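Local coordinates for flavodoxin, WrbA-like protein (PDB 3D7N) that probably binds FMN and transfers electrons as a flavodoxin-like, WrbA-type protein, consistent with NAD(P)H:quinone oxidoreductase activity, at residues A26-G30 with A31-L35. Sequence-based numbering, arbitrary orientation.
Sequences AVAEG and AEATL
L35 packs back alongside the last turns of the helix and touches A28, seven residues earlier. Its CB leaves the strand without facing the helix, and the turn comes at the next bond. CG lies beside the backbone N and anti to the carbonyl carbon (chi1 -84°). From there CG meets A28 CB at 3.8 Å. Of the two L35 methyls, CD2 is the nearer to A28, 4.0 Å from A28 CB. The L35 side chain also touches A24 and E25 of the helix, and V11 and Y13 of strand 9-13. A33 adds a second apolar contact, its CB 4.2 Å from A28 CB. A28 CB thus has L35 and A33 as apolar neighbours.

The chain reverses between A28 and L35 through a Schellman motif. E32 is the C-prime residue, with positive phi (45°). A33 N donates to A28 O at 2.8 Å, tilted somewhat from the carbonyl plane. E32 N to E29 O is a weak bond at 3.3 Å. One turn back, A31 N still makes a regular helical bond to V27 O, 3.0 Å long. The motif closes helix 19-31 and sends the chain into strand 34-37, within the beta-alpha-beta unit that begins with strand 9-13. This belongs to the parallel-sheet architecture of the flavodoxin-like fold.

The E32 side chain leaves the turn on its exposed side. Its CG comes 3.9 Å from E29 O, and the extended chain then carries the carboxylate away from the helix. A31 is buried, its CB 3.6 Å from V27 O. V27 and A31 also pack on A173 and A181 of helix 167-186, while T34 bonds through its backbone to T9 and V11.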
# COMPACT_ATOMS: atom_id res chain seq x y z
N ALA A 26 26.39 4.85 4.23
CA ALA A 26 26.22 5.98 3.33
C ALA A 26 25.25 7.07 3.86
O ALA A 26 25.56 8.28 3.82
CB ALA A 26 25.77 5.46 1.95
N VAL A 27 24.10 6.65 4.39
CA VAL A 27 23.14 7.56 4.99
C VAL A 27 23.74 8.17 6.25
O VAL A 27 23.71 9.38 6.41
CB VAL A 27 21.77 6.84 5.27
CG1 VAL A 27 20.73 7.77 6.01
CG2 VAL A 27 21.20 6.25 3.96
N ALA A 28 24.35 7.36 7.12
CA ALA A 28 25.07 7.87 8.29
C ALA A 28 26.12 8.95 7.93
O ALA A 28 26.18 10.00 8.55
CB ALA A 28 25.73 6.72 9.03
N GLU A 29 26.94 8.70 6.92
CA GLU A 29 27.88 9.69 6.39
C GLU A 29 27.22 11.01 6.00
O GLU A 29 27.70 12.07 6.37
CB GLU A 29 28.62 9.09 5.18
CG GLU A 29 29.65 9.97 4.52
CD GLU A 29 30.43 9.20 3.47
OE1 GLU A 29 30.44 7.96 3.55
OE2 GLU A 29 31.03 9.83 2.57
N GLY A 30 26.13 10.97 5.25
CA GLY A 30 25.44 12.19 4.84
C GLY A 30 24.85 12.99 5.99
O GLY A 30 24.94 14.24 6.02
N ALA A 31 24.21 12.26 6.92
CA ALA A 31 23.56 12.86 8.11
C ALA A 31 24.55 13.08 9.26
O ALA A 31 24.16 13.64 10.30
CB ALA A 31 22.47 11.99 8.60
N GLU A 32 25.80 12.63 9.07
CA GLU A 32 26.74 12.52 10.17
C GLU A 32 26.05 11.88 11.37
O GLU A 32 26.03 12.46 12.44
CB GLU A 32 27.30 13.90 10.50
CG GLU A 32 27.96 14.58 9.30
CD GLU A 32 28.65 15.90 9.65
OE1 GLU A 32 27.96 16.82 10.17
OE2 GLU A 32 29.88 16.02 9.43
N ALA A 33 25.47 10.70 11.17
CA ALA A 33 24.65 10.01 12.16
C ALA A 33 25.47 8.99 12.91
O ALA A 33 26.56 8.62 12.48
CB ALA A 33 23.52 9.30 11.46
N THR A 34 24.96 8.54 14.05
CA THR A 34 25.47 7.32 14.66
C THR A 34 24.65 6.14 14.11
O THR A 34 23.50 6.31 13.64
CB THR A 34 25.49 7.39 16.21
OG1 THR A 34 24.18 7.66 16.69
CG2 THR A 34 26.40 8.50 16.67
N LEU A 35 25.28 4.98 14.10
CA LEU A 35 24.74 3.78 13.52
C LEU A 35 24.39 2.81 14.64
O LEU A 35 25.18 2.64 15.59
CB LEU A 35 25.76 3.12 12.61
CG LEU A 35 25.90 3.61 11.18
CD1 LEU A 35 27.22 3.08 10.62
CD2 LEU A 35 24.75 3.14 10.40